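Local coordinates for uncharacterized protein (Bacteroides ovatus, PDB 4E6F), which is of unknown function but contains a DUF4468 domain with a TBP-like fold, in which helices pack against a curved antiparallel beta sheet, at residues S28-I33 with N107-L112; A39-T44 with V101-G106; K54-I59 with G77-V82; T72-G77 with N96-V101. One frame throughout, in Å; residues are numbered along the deposited sequence.

Interaction 1 of 4, residues S28-I33 with N107-L112; sequences SKEFQI and NCLVEL
Lys-29 and Phe-31 pair with Val-110 and Cys-108 in an antiparallel strand-strand contact, which joins strand 24-32 to strand 107-119 in the sheet of the TBP-like fold. Two hydrogen-bonded pairs carry the backbone. Lys-29 N reaches Val-110 O at 3.0 Å, and Val-110 N returns to Lys-29 O at 2.9 Å in a nearly straight bond (170° at the hydrogen). Phe-31 N donates to Cys-108 O at 2.7 Å, and Cys-108 N answers to Phe-31 O at 3.0 Å.

The face carrying Phe-31, Cys-108 and Val-110 is mainly apolar, which suits its cover by helices: Val-166 and Phe-163 of helix 149-169 meet Phe-31 and Val-110, and Met-45 of helix 38-54 meets Cys-108. Lys-29 shares this face, its chain against Phe-163. With chi1 at -62°, CG of Phe-31 stands beside its backbone N, and the ring reaches obliquely over to Val-110, with Phe-31 CE1 3.7 Å from Val-110 CG2, while Cys-108 O sits at the ring edge.

The opposite face carries Ser-28, Glu-30, Gln-32, Asn-107 and Glu-111, with Leu-109 as its apolar member, CD1 3.7 Å from Glu-30 CG. The side chains of Gln-32 and Asn-107 run side by side, with Gln-32 NE2 4.1 Å from Asn-107 CB and the amide planes 19° apart. Backbone bonding therefore sets the register, while the side chains divide into a mainly apolar face under helices and a largely polar one.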
loop_
_atom_site.group_PDB
_atom_site.type_symbol
_atom_site.label_atom_id
_atom_site.label_comp_id
_atom_site.label_asym_id
_atom_site.label_seq_id
_atom_site.Cartn_x
_atom_site.Cartn_y
_atom_site.Cartn_z
ATOM N N SER A 28 1.850 -5.809 4.067
ATOM C CA SER A 28 1.535 -7.076 3.414
ATOM C C SER A 28 0.215 -7.653 3.888
ATOM O O SER A 28 -0.251 -7.379 5.007
ATOM C CB SER A 28 2.642 -8.097 3.633
ATOM O OG SER A 28 2.764 -8.423 5.005
ATOM N N LYS A 29 -0.374 -8.472 3.023
ATOM C CA LYS A 29 -1.589 -9.191 3.357
ATOM C C LYS A 29 -1.589 -10.481 2.615
ATOM O O LYS A 29 -1.269 -10.533 1.410
ATOM C CB LYS A 29 -2.855 -8.379 3.026
ATOM C CG LYS A 29 -4.181 -8.995 3.556
ATOM C CD LYS A 29 -4.426 -8.678 5.005
ATOM C CE LYS A 29 -4.987 -7.294 5.206
ATOM N NZ LYS A 29 -5.052 -6.930 6.643
ATOM N N GLU A 30 -1.951 -11.540 3.338
ATOM C CA GLU A 30 -2.097 -12.853 2.745
ATOM C C GLU A 30 -3.565 -13.102 2.477
ATOM O O GLU A 30 -4.435 -12.671 3.274
ATOM C CB GLU A 30 -1.561 -13.970 3.651
ATOM C CG GLU A 30 -0.051 -14.015 3.791
ATOM C CD GLU A 30 0.480 -15.040 4.777
ATOM O OE1 GLU A 30 -0.286 -15.478 5.667
ATOM O OE2 GLU A 30 1.677 -15.392 4.670
ATOM N N PHE A 31 -3.844 -13.804 1.392
ATOM C CA PHE A 31 -5.222 -14.148 1.036
ATOM C C PHE A 31 -5.308 -15.641 0.866
ATOM O O PHE A 31 -4.433 -16.246 0.213
ATOM C CB PHE A 31 -5.642 -13.442 -0.280
ATOM C CG PHE A 31 -5.614 -11.941 -0.160
ATOM C CD1 PHE A 31 -4.420 -11.235 -0.317
ATOM C CD2 PHE A 31 -6.766 -11.235 0.174
ATOM C CE1 PHE A 31 -4.379 -9.851 -0.129
ATOM C CE2 PHE A 31 -6.728 -9.839 0.328
ATOM C CZ PHE A 31 -5.537 -9.170 0.212
ATOM N N GLN A 32 -6.349 -16.245 1.480
ATOM C CA GLN A 32 -6.607 -17.665 1.337
ATOM C C GLN A 32 -7.730 -17.850 0.352
ATOM O O GLN A 32 -8.855 -17.430 0.643
ATOM C CB GLN A 32 -7.002 -18.282 2.688
ATOM C CG GLN A 32 -5.935 -18.221 3.767
ATOM C CD GLN A 32 -4.892 -19.303 3.537
ATOM O OE1 GLN A 32 -5.195 -20.502 3.403
ATOM N NE2 GLN A 32 -3.643 -18.896 3.495
ATOM N N ILE A 33 -7.422 -18.460 -0.806
ATOM C CA ILE A 33 -8.383 -18.754 -1.874
ATOM C C ILE A 33 -8.207 -20.247 -2.159
ATOM O O ILE A 33 -7.652 -20.637 -3.195
ATOM C CB ILE A 33 -8.157 -17.831 -3.117
ATOM C CG1 ILE A 33 -7.633 -16.419 -2.738
ATOM C CG2 ILE A 33 -9.450 -17.686 -3.833
ATOM C CD1 ILE A 33 -6.139 -16.212 -2.992
ATOM N N ASN A 107 -3.305 -19.747 -2.456
ATOM C CA ASN A 107 -3.013 -18.558 -1.653
ATOM C C ASN A 107 -2.281 -17.462 -2.424
ATOM O O ASN A 107 -1.673 -17.721 -3.468
ATOM C CB ASN A 107 -2.289 -18.912 -0.361
ATOM C CG ASN A 107 -0.952 -19.534 -0.524
ATOM O OD1 ASN A 107 0.033 -18.848 -0.810
ATOM N ND2 ASN A 107 -0.882 -20.838 -0.262
ATOM N N CYS A 108 -2.361 -16.237 -1.889
ATOM C CA CYS A 108 -1.756 -15.077 -2.535
ATOM C C CYS A 108 -1.174 -14.181 -1.476
ATOM O O CYS A 108 -1.839 -13.903 -0.477
ATOM C CB CYS A 108 -2.815 -14.325 -3.349
ATOM S SG CYS A 108 -2.144 -12.990 -4.354
ATOM N N LEU A 109 0.049 -13.684 -1.711
ATOM C CA LEU A 109 0.662 -12.699 -0.821
ATOM C C LEU A 109 0.755 -11.406 -1.603
ATOM O O LEU A 109 1.288 -11.415 -2.719
ATOM C CB LEU A 109 2.053 -13.137 -0.324
ATOM C CG LEU A 109 2.837 -12.102 0.523
ATOM C CD1 LEU A 109 2.163 -11.844 1.865
ATOM C CD2 LEU A 109 4.310 -12.566 0.725
ATOM N N VAL A 110 0.282 -10.290 -1.035
ATOM C CA VAL A 110 0.384 -8.989 -1.680
ATOM C C VAL A 110 1.245 -8.093 -0.789
ATOM O O VAL A 110 0.956 -7.955 0.406
ATOM C CB VAL A 110 -0.991 -8.334 -1.976
ATOM C CG1 VAL A 110 -0.822 -6.970 -2.670
ATOM C CG2 VAL A 110 -1.875 -9.261 -2.827
ATOM N N GLU A 111 2.315 -7.536 -1.354
ATOM C CA GLU A 111 3.192 -6.642 -0.634
ATOM C C GLU A 111 3.240 -5.274 -1.273
ATOM O O GLU A 111 3.283 -5.161 -2.508
ATOM C CB GLU A 111 4.623 -7.208 -0.585
ATOM C CG GLU A 111 4.696 -8.499 0.218
ATOM C CD GLU A 111 6.025 -9.224 0.112
ATOM O OE1 GLU A 111 6.377 -9.689 -0.996
ATOM O OE2 GLU A 111 6.726 -9.309 1.143
ATOM N N LEU A 112 3.258 -4.229 -0.417
ATOM C CA LEU A 112 3.403 -2.848 -0.858
ATOM C C LEU A 112 4.723 -2.365 -0.278
ATOM O O LEU A 112 4.887 -2.323 0.950
ATOM C CB LEU A 112 2.206 -1.987 -0.407
ATOM C CG LEU A 112 2.289 -0.518 -0.770
ATOM C CD1 LEU A 112 2.083 -0.314 -2.268
ATOM C CD2 LEU A 112 1.252 0.295 0.005
#

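Interaction 2 of 4, residues A39-T44 with V101-G106; sequences AQIYDT and VTCKPG. With EDO (1,2-ethanediol), chain F.
Ile-41 and Tyr-42 of helix 38-54 pack on Cys-103 near the end of strand 90-104, with the two short axes 7.3 Å apart: helix-on-sheet packing within the TBP-like fold. The branches of Ile-41 divide the work. CG1 lies beside the backbone N (chi1 -65°) and the chain then extends (chi2 169°), so CD1 reaches past the strand end into the turn, 3.3 Å from Lys-104 O and 3.5 Å from Gly-106 N. The other branch, CG2, rests 3.7 Å from Cys-103 SG.

Cys-103 keeps its sulfur on its own backbone N side, with chi1 at -48°. That places SG against the helix itself, 3.7 Å from Tyr-42 CA and 4.2 Å from Tyr-42 CB. A small, polarisable side chain suits a helix that comes this close. Gly-106, with its positive phi, turns the chain where the Ile-41 methyl arrives.

Away from the strand, Thr-44 OG1 donates to Gln-40 O at 2.8 Å, and Gln-40 NE2 holds a 1,2-ethanediol, probably from the crystallisation liquor, through O1 at 3.0 Å. No hydrogen bond crosses between helix and strand: methyl and sulfur packing alone joins them, which implies shape rather than polarity as the basis of their fit.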
loop_
_atom_site.group_PDB
_atom_site.type_symbol
_atom_site.label_atom_id
_atom_site.label_comp_id
_atom_site.label_asym_id
_atom_site.label_seq_id
_atom_site.Cartn_x
_atom_site.Cartn_y
_atom_site.Cartn_z
ATOM N N ALA A 39 -2.352 -20.966 -11.195
ATOM C CA ALA A 39 -2.630 -20.296 -12.472
ATOM C C ALA A 39 -3.877 -19.410 -12.400
ATOM O O ALA A 39 -3.840 -18.287 -12.881
ATOM C CB ALA A 39 -2.789 -21.331 -13.589
ATOM N N GLN A 40 -4.943 -19.864 -11.718
ATOM C CA GLN A 40 -6.156 -19.046 -11.585
ATOM C C GLN A 40 -5.890 -17.761 -10.753
ATOM O O GLN A 40 -6.403 -16.680 -11.061
ATOM C CB GLN A 40 -7.262 -19.877 -10.895
ATOM C CG GLN A 40 -7.659 -21.122 -11.701
ATOM C CD GLN A 40 -8.739 -21.878 -10.957
ATOM O OE1 GLN A 40 -8.463 -22.623 -10.023
ATOM N NE2 GLN A 40 -9.992 -21.686 -11.326
ATOM N N ILE A 41 -5.108 -17.902 -9.693
ATOM C CA ILE A 41 -4.780 -16.761 -8.810
ATOM C C ILE A 41 -3.906 -15.762 -9.574
ATOM O O ILE A 41 -4.152 -14.540 -9.537
ATOM C CB ILE A 41 -4.099 -17.274 -7.525
ATOM C CG1 ILE A 41 -5.094 -18.152 -6.704
ATOM C CG2 ILE A 41 -3.574 -16.092 -6.656
ATOM C CD1 ILE A 41 -4.435 -18.923 -5.560
ATOM N N TYR A 42 -2.888 -16.303 -10.284
ATOM C CA TYR A 42 -1.970 -15.491 -11.076
ATOM C C TYR A 42 -2.759 -14.684 -12.131
ATOM O O TYR A 42 -2.491 -13.491 -12.307
ATOM C CB TYR A 42 -0.911 -16.408 -11.718
ATOM C CG TYR A 42 -0.002 -15.693 -12.690
ATOM C CD1 TYR A 42 1.156 -15.050 -12.255
ATOM C CD2 TYR A 42 -0.269 -15.703 -14.056
ATOM C CE1 TYR A 42 2.001 -14.394 -13.158
ATOM C CE2 TYR A 42 0.564 -15.048 -14.963
ATOM C CZ TYR A 42 1.693 -14.393 -14.506
ATOM O OH TYR A 42 2.515 -13.775 -15.420
ATOM N N ASP A 43 -3.730 -15.327 -12.837
ATOM C CA ASP A 43 -4.503 -14.616 -13.852
ATOM C C ASP A 43 -5.408 -13.567 -13.226
ATOM O O ASP A 43 -5.587 -12.503 -13.806
ATOM C CB ASP A 43 -5.309 -15.582 -14.723
ATOM C CG ASP A 43 -4.447 -16.517 -15.559
ATOM O OD1 ASP A 43 -3.282 -16.154 -15.860
ATOM O OD2 ASP A 43 -4.945 -17.585 -15.941
ATOM N N THR A 44 -5.981 -13.846 -12.039
ATOM C CA THR A 44 -6.831 -12.852 -11.372
ATOM C C THR A 44 -6.009 -11.640 -10.957
ATOM O O THR A 44 -6.462 -10.493 -11.075
ATOM C CB THR A 44 -7.512 -13.485 -10.140
ATOM O OG1 THR A 44 -8.282 -14.611 -10.567
ATOM C CG2 THR A 44 -8.406 -12.508 -9.385
ATOM N N VAL A 101 3.324 -9.267 -5.899
ATOM C CA VAL A 101 2.323 -10.319 -5.660
ATOM C C VAL A 101 2.963 -11.668 -5.888
ATOM O O VAL A 101 3.623 -11.864 -6.913
ATOM C CB VAL A 101 1.084 -10.124 -6.574
ATOM C CG1 VAL A 101 0.095 -11.288 -6.429
ATOM C CG2 VAL A 101 0.400 -8.803 -6.259
ATOM N N THR A 102 2.780 -12.595 -4.917
ATOM C CA THR A 102 3.322 -13.947 -4.993
ATOM C C THR A 102 2.130 -14.917 -4.903
ATOM O O THR A 102 1.410 -14.918 -3.894
ATOM C CB THR A 102 4.338 -14.176 -3.864
ATOM O OG1 THR A 102 5.358 -13.166 -3.932
ATOM C CG2 THR A 102 5.000 -15.569 -3.953
ATOM N N CYS A 103 1.915 -15.692 -5.953
ATOM C CA CYS A 103 0.804 -16.644 -6.077
ATOM C C CYS A 103 1.314 -18.058 -5.907
ATOM O O CYS A 103 2.307 -18.446 -6.527
ATOM C CB CYS A 103 0.094 -16.491 -7.424
ATOM S SG CYS A 103 -0.325 -14.779 -7.866
ATOM N N LYS A 104 0.570 -18.855 -5.136
ATOM C CA LYS A 104 0.852 -20.268 -4.898
ATOM C C LYS A 104 -0.476 -20.992 -5.008
ATOM O O LYS A 104 -1.509 -20.323 -4.966
ATOM C CB LYS A 104 1.480 -20.470 -3.502
ATOM C CG LYS A 104 2.914 -19.955 -3.368
ATOM C CD LYS A 104 3.420 -20.124 -1.940
ATOM C CE LYS A 104 4.807 -19.550 -1.742
ATOM N NZ LYS A 104 5.165 -19.469 -0.298
ATOM N N PRO A 105 -0.529 -22.330 -5.109
ATOM C CA PRO A 105 -1.847 -22.974 -5.130
ATOM C C PRO A 105 -2.623 -22.618 -3.868
ATOM O O PRO A 105 -2.115 -22.815 -2.766
ATOM C CB PRO A 105 -1.510 -24.473 -5.183
ATOM C CG PRO A 105 -0.105 -24.521 -5.780
ATOM C CD PRO A 105 0.571 -23.314 -5.228
ATOM N N GLY A 106 -3.814 -22.047 -4.044
ATOM C CA GLY A 106 -4.710 -21.716 -2.938
ATOM C C GLY A 106 -4.412 -20.459 -2.135
ATOM O O GLY A 106 -5.152 -20.147 -1.173
HETATM C C1 EDO F . -11.717 -23.153 -8.389
HETATM O O1 EDO F . -12.263 -22.582 -9.560
HETATM C C2 EDO F . -12.830 -23.596 -7.395
HETATM O O2 EDO F . -13.703 -24.530 -8.002
#

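Interaction 3 of 4, residues K54-I59 with G77-V82; sequences KENKNI and GEEWIV
Asn-58 turns its CG in between its own backbone N and carbonyl carbon (chi1 61°), and Asn-56 lays its CG beside the backbone N (chi1 -67°). Together these rotations bring both amides from the loop after helix 38-54 to Glu-78 and Glu-79 on strand 72-85, in the helix-on-sheet framework of the TBP-like fold. Between the two asparagines, Lys-57, the last residue of a type I turn whose Lys-57 N bonds to Lys-54 O at 3.0 Å, has a positive phi. It ends the helical run, and Asn-58 beyond it again faces the strand.

Asparagine suits both places, because its short amide offers a donor and an acceptor. Asn-58 ND2 gives its hydrogen to Glu-78 O at 2.8 Å, with an angle of 164° at the hydrogen. The acceptor lies in the plane of the Asn-58 amide, although the donor stands above the carbonyl plane of Glu-78. Ser-61 steadies the other end of this amide through OD1.

Asn-56 crosses the Glu-79 side chain at about a right angle, with OD1 3.3 Å from Glu-79 CG. Asn-56 OD1 and Glu-79 OE2, also 3.3 Å apart, are both acceptors and share no hydrogen bond; Arg-52 is the partner of each, by a hydrogen bond to the first and a salt bridge to the second. Asn-56 ND2 donates to Ser-61 and Tyr-97, and Tyr-97 also bonds to Glu-79 OE2, whose negative charge these neighbours would probably stabilise. Finally, one water bridges the backbones, donating to Asn-56 O at 2.7 Å and to Glu-78 O at 3.2 Å.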
loop_
_atom_site.group_PDB
_atom_site.type_symbol
_atom_site.label_atom_id
_atom_site.label_comp_id
_atom_site.label_asym_id
_atom_site.label_seq_id
_atom_site.Cartn_x
_atom_site.Cartn_y
_atom_site.Cartn_z
ATOM N N LYS A 54 -3.613 1.049 -14.125
ATOM C CA LYS A 54 -4.136 1.894 -15.208
ATOM C C LYS A 54 -4.977 3.013 -14.607
ATOM O O LYS A 54 -4.976 4.122 -15.136
ATOM C CB LYS A 54 -4.956 1.079 -16.217
ATOM C CG LYS A 54 -4.083 0.481 -17.303
ATOM C CD LYS A 54 -4.819 -0.532 -18.179
ATOM C CE LYS A 54 -4.065 -0.824 -19.461
ATOM N NZ LYS A 54 -2.773 -1.542 -19.237
ATOM N N GLU A 55 -5.650 2.741 -13.460
ATOM C CA GLU A 55 -6.497 3.742 -12.791
ATOM C C GLU A 55 -5.698 4.941 -12.283
ATOM O O GLU A 55 -6.272 6.017 -12.134
ATOM C CB GLU A 55 -7.298 3.107 -11.649
ATOM C CG GLU A 55 -8.518 2.341 -12.150
ATOM C CD GLU A 55 -9.130 1.335 -11.190
ATOM O OE1 GLU A 55 -8.730 1.316 -10.005
ATOM O OE2 GLU A 55 -9.984 0.536 -11.636
ATOM N N ASN A 56 -4.378 4.787 -12.070
ATOM C CA ASN A 56 -3.520 5.905 -11.658
ATOM C C ASN A 56 -3.389 6.959 -12.769
ATOM O O ASN A 56 -3.058 8.107 -12.486
ATOM C CB ASN A 56 -2.138 5.412 -11.252
ATOM C CG ASN A 56 -2.130 4.565 -9.997
ATOM O OD1 ASN A 56 -3.137 4.451 -9.290
ATOM N ND2 ASN A 56 -0.958 3.994 -9.658
ATOM N N LYS A 57 -3.625 6.550 -14.034
ATOM C CA LYS A 57 -3.610 7.420 -15.224
ATOM C C LYS A 57 -2.281 8.197 -15.371
ATOM O O LYS A 57 -2.281 9.419 -15.554
ATOM C CB LYS A 57 -4.811 8.397 -15.214
ATOM C CG LYS A 57 -6.159 7.689 -15.238
ATOM C CD LYS A 57 -7.333 8.690 -15.221
ATOM C CE LYS A 57 -7.646 9.213 -13.835
ATOM N NZ LYS A 57 -8.712 10.251 -13.868
ATOM N N ASN A 58 -1.149 7.489 -15.268
ATOM C CA ASN A 58 0.161 8.101 -15.503
ATOM C C ASN A 58 1.134 7.056 -16.034
ATOM O O ASN A 58 0.943 5.843 -15.835
ATOM C CB ASN A 58 0.748 8.844 -14.296
ATOM C CG ASN A 58 0.980 7.982 -13.081
ATOM O OD1 ASN A 58 1.702 6.972 -13.113
ATOM N ND2 ASN A 58 0.397 8.393 -11.972
ATOM N N ILE A 59 2.202 7.529 -16.692
ATOM C CA ILE A 59 3.208 6.657 -17.291
ATOM C C ILE A 59 4.097 5.948 -16.239
ATOM O O ILE A 59 4.711 4.935 -16.567
ATOM C CB ILE A 59 4.045 7.442 -18.336
ATOM C CG1 ILE A 59 4.851 8.596 -17.683
ATOM C CG2 ILE A 59 3.120 7.950 -19.471
ATOM C CD1 ILE A 59 5.925 9.265 -18.641
ATOM N N GLY A 77 3.875 2.050 -9.116
ATOM C CA GLY A 77 2.784 3.007 -9.144
ATOM C C GLY A 77 3.194 4.366 -8.632
ATOM O O GLY A 77 4.150 4.508 -7.854
ATOM N N GLU A 78 2.418 5.360 -9.047
ATOM C CA GLU A 78 2.623 6.738 -8.628
ATOM C C GLU A 78 1.255 7.367 -8.477
ATOM O O GLU A 78 0.426 7.287 -9.393
ATOM C CB GLU A 78 3.474 7.490 -9.653
ATOM C CG GLU A 78 3.723 8.937 -9.246
ATOM C CD GLU A 78 4.545 9.667 -10.285
ATOM O OE1 GLU A 78 5.761 9.391 -10.385
ATOM O OE2 GLU A 78 3.968 10.515 -11.003
ATOM N N GLU A 79 0.998 7.954 -7.309
ATOM C CA GLU A 79 -0.305 8.580 -7.041
ATOM C C GLU A 79 -0.164 9.774 -6.152
ATOM O O GLU A 79 0.862 9.928 -5.483
ATOM C CB GLU A 79 -1.226 7.598 -6.285
ATOM C CG GLU A 79 -1.709 6.388 -7.051
ATOM C CD GLU A 79 -2.589 5.495 -6.201
ATOM O OE1 GLU A 79 -3.602 5.988 -5.650
ATOM O OE2 GLU A 79 -2.275 4.291 -6.102
ATOM N N TRP A 80 -1.247 10.563 -6.058
ATOM C CA TRP A 80 -1.346 11.593 -5.040
ATOM C C TRP A 80 -2.038 11.005 -3.830
ATOM O O TRP A 80 -3.051 10.295 -3.981
ATOM C CB TRP A 80 -2.178 12.801 -5.530
ATOM C CG TRP A 80 -1.524 13.570 -6.631
ATOM C CD1 TRP A 80 -1.933 13.645 -7.932
ATOM C CD2 TRP A 80 -0.364 14.410 -6.524
ATOM N NE1 TRP A 80 -1.100 14.482 -8.643
ATOM C CE2 TRP A 80 -0.107 14.937 -7.812
ATOM C CE3 TRP A 80 0.502 14.755 -5.466
ATOM C CZ2 TRP A 80 0.963 15.807 -8.070
ATOM C CZ3 TRP A 80 1.578 15.593 -5.731
ATOM C CH2 TRP A 80 1.795 16.116 -7.018
ATOM N N ILE A 81 -1.528 11.335 -2.631
ATOM C CA ILE A 81 -2.178 11.032 -1.357
ATOM C C ILE A 81 -2.604 12.385 -0.785
ATOM O O ILE A 81 -1.740 13.229 -0.551
ATOM C CB ILE A 81 -1.300 10.224 -0.378
ATOM C CG1 ILE A 81 -1.139 8.754 -0.865
ATOM C CG2 ILE A 81 -1.922 10.250 1.034
ATOM C CD1 ILE A 81 -0.149 7.980 -0.011
ATOM N N VAL A 82 -3.905 12.603 -0.600
ATOM C CA VAL A 82 -4.372 13.891 -0.075
ATOM C C VAL A 82 -4.453 13.823 1.447
ATOM O O VAL A 82 -5.108 12.934 1.990
ATOM C CB VAL A 82 -5.733 14.286 -0.718
ATOM C CG1 VAL A 82 -6.333 15.562 -0.078
ATOM C CG2 VAL A 82 -5.558 14.457 -2.226
HETATM O O HOH W 1 -2.369 8.665 -9.986
#

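Interaction 4 of 4, residues T72-G77 with N96-V101; sequences TIAGVG and NYQITV. With EDO (1,2-ethanediol), chain E.
Gly-77 lies against the ring of Tyr-97 on the neighbouring strand, its CA 3.9 Å from the ring centroid and 24° off the normal in a CH-pi contact over the face. The ring gets there because CG of Tyr-97 sits between its backbone N and carbonyl carbon (chi1 53°), folding the phenol across the strand. Glycine suits this place, since its bare CA can lie directly against the ring face.

Three hydrogen-bonded pairs zip the backbones together. Gly-77 N to Tyr-97 O and Tyr-97 N to Gly-77 O are both 3.0 Å, and the Gly-75 with Ile-99 and Ile-73 with Val-101 pairs repeat the pattern. Ile-73 CD1 meets Val-101 CG1 at 4.2 Å, and aliphatic side chains suit the cover given by helix 38-54.

On the other face Gln-98, its chain extended, rises from the sheet with CG 3.4 Å from Gly-75 O, and its NE2 donates to Thr-100 OG1 at 3.0 Å. Further out, Lys-114 and Glu-113 hold the polar ends of Gln-98 and Thr-100, Glu-79 and Asn-56 bond to Tyr-97 OH, and Phe-158 meets the Tyr-97 ring. A 1,2-ethanediol donates to Tyr-97 O. These strands form an antiparallel beta hairpin within the TBP-like sheet.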
loop_
_atom_site.group_PDB
_atom_site.type_symbol
_atom_site.label_atom_id
_atom_site.label_comp_id
_atom_site.label_asym_id
_atom_site.label_seq_id
_atom_site.Cartn_x
_atom_site.Cartn_y
_atom_site.Cartn_z
ATOM N N THR A 72 4.822 -14.935 -9.812
ATOM C CA THR A 72 5.220 -13.638 -9.251
ATOM C C THR A 72 4.896 -12.510 -10.219
ATOM O O THR A 72 5.058 -12.657 -11.440
ATOM C CB THR A 72 6.705 -13.583 -8.834
ATOM O OG1 THR A 72 7.547 -14.098 -9.868
ATOM C CG2 THR A 72 6.974 -14.301 -7.511
ATOM N N ILE A 73 4.408 -11.391 -9.671
ATOM C CA ILE A 73 4.044 -10.218 -10.458
ATOM C C ILE A 73 4.523 -8.998 -9.718
ATOM O O ILE A 73 4.315 -8.921 -8.495
ATOM C CB ILE A 73 2.502 -10.131 -10.649
ATOM C CG1 ILE A 73 1.881 -11.477 -11.069
ATOM C CG2 ILE A 73 2.112 -8.999 -11.628
ATOM C CD1 ILE A 73 0.401 -11.559 -10.648
ATOM N N ALA A 74 5.105 -8.035 -10.417
ATOM C CA ALA A 74 5.440 -6.786 -9.747
ATOM C C ALA A 74 5.087 -5.616 -10.627
ATOM O O ALA A 74 5.281 -5.658 -11.846
ATOM C CB ALA A 74 6.908 -6.723 -9.361
ATOM N N GLY A 75 4.604 -4.561 -9.990
ATOM C CA GLY A 75 4.282 -3.339 -10.709
ATOM C C GLY A 75 4.759 -2.143 -9.932
ATOM O O GLY A 75 5.057 -2.246 -8.730
ATOM N N VAL A 76 4.857 -1.015 -10.611
ATOM C CA VAL A 76 5.212 0.233 -9.952
ATOM C C VAL A 76 4.048 1.193 -10.103
ATOM O O VAL A 76 3.315 1.126 -11.084
ATOM C CB VAL A 76 6.540 0.844 -10.441
ATOM C CG1 VAL A 76 7.692 -0.134 -10.138
ATOM C CG2 VAL A 76 6.487 1.208 -11.938
ATOM N N GLY A 77 3.875 2.050 -9.116
ATOM C CA GLY A 77 2.784 3.007 -9.144
ATOM C C GLY A 77 3.194 4.366 -8.632
ATOM O O GLY A 77 4.150 4.508 -7.854
ATOM N N ASN A 96 5.387 7.114 -4.570
ATOM C CA ASN A 96 5.840 6.109 -5.533
ATOM C C ASN A 96 6.003 4.840 -4.763
ATOM O O ASN A 96 6.447 4.867 -3.609
ATOM C CB ASN A 96 7.125 6.495 -6.238
ATOM C CG ASN A 96 6.915 7.552 -7.290
ATOM O OD1 ASN A 96 6.659 7.270 -8.489
ATOM N ND2 ASN A 96 6.983 8.795 -6.856
ATOM N N TYR A 97 5.629 3.714 -5.378
ATOM C CA TYR A 97 5.686 2.453 -4.640
ATOM C C TYR A 97 5.830 1.274 -5.596
ATOM O O TYR A 97 5.643 1.440 -6.801
ATOM C CB TYR A 97 4.384 2.278 -3.796
ATOM C CG TYR A 97 3.104 2.421 -4.605
ATOM C CD1 TYR A 97 2.590 1.344 -5.336
ATOM C CD2 TYR A 97 2.462 3.655 -4.720
ATOM C CE1 TYR A 97 1.442 1.483 -6.117
ATOM C CE2 TYR A 97 1.292 3.798 -5.481
ATOM C CZ TYR A 97 0.791 2.707 -6.176
ATOM O OH TYR A 97 -0.343 2.834 -6.948
ATOM N N GLN A 98 6.068 0.076 -5.043
ATOM C CA GLN A 98 6.050 -1.149 -5.818
ATOM C C GLN A 98 5.026 -2.080 -5.196
ATOM O O GLN A 98 4.916 -2.150 -3.965
ATOM C CB GLN A 98 7.440 -1.798 -5.819
ATOM C CG GLN A 98 7.477 -3.129 -6.584
ATOM C CD GLN A 98 8.883 -3.650 -6.790
ATOM O OE1 GLN A 98 9.806 -2.889 -7.123
ATOM N NE2 GLN A 98 9.046 -4.971 -6.614
ATOM N N ILE A 99 4.228 -2.743 -6.052
ATOM C CA ILE A 99 3.285 -3.785 -5.611
ATOM C C ILE A 99 3.923 -5.100 -6.016
ATOM O O ILE A 99 4.230 -5.268 -7.198
ATOM C CB ILE A 99 1.881 -3.673 -6.253
ATOM C CG1 ILE A 99 1.331 -2.249 -6.165
ATOM C CG2 ILE A 99 0.915 -4.703 -5.595
ATOM C CD1 ILE A 99 -0.011 -2.062 -6.986
ATOM N N THR A 100 4.091 -6.032 -5.077
ATOM C CA THR A 100 4.690 -7.337 -5.358
ATOM C C THR A 100 3.686 -8.394 -4.962
ATOM O O THR A 100 3.267 -8.428 -3.797
ATOM C CB THR A 100 5.999 -7.484 -4.615
ATOM O OG1 THR A 100 6.879 -6.443 -5.080
ATOM C CG2 THR A 100 6.647 -8.882 -4.826
ATOM N N VAL A 101 3.324 -9.267 -5.899
ATOM C CA VAL A 101 2.323 -10.319 -5.660
ATOM C C VAL A 101 2.963 -11.668 -5.888
ATOM O O VAL A 101 3.623 -11.864 -6.913
ATOM C CB VAL A 101 1.084 -10.124 -6.574
ATOM C CG1 VAL A 101 0.095 -11.288 -6.429
ATOM C CG2 VAL A 101 0.400 -8.803 -6.259
HETATM C C1 EDO E . 9.299 3.135 -6.508
HETATM O O1 EDO E . 8.763 1.951 -5.935
HETATM C C2 EDO E . 8.802 3.291 -7.969
HETATM O O2 EDO E . 7.375 3.391 -8.021
#

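All four contacts reach one antiparallel sheet. Interactions 1 and 4 are strand pairings whose centres lie about 13 Å apart, stitched together where Glu-111 N meets Thr-100 O at 2.8 Å. Interaction 2 sits about 10 Å from interaction 1, centre to centre, and adds helix 38-54 at the turn between strands 90-104 and 107-119; there Ile-33 N approaches Gly-106 O at 2.9 Å. It shares Val-101 with interaction 4. Interaction 3, about 22 Å from interaction 1 between centres, ties the loop following that same helix to the sheet. It shares Gly-77 with interaction 4, and Tyr-97 OH links the two, 2.6 Å from Glu-79 OE2 and 3.0 Å from Asn-56 ND2.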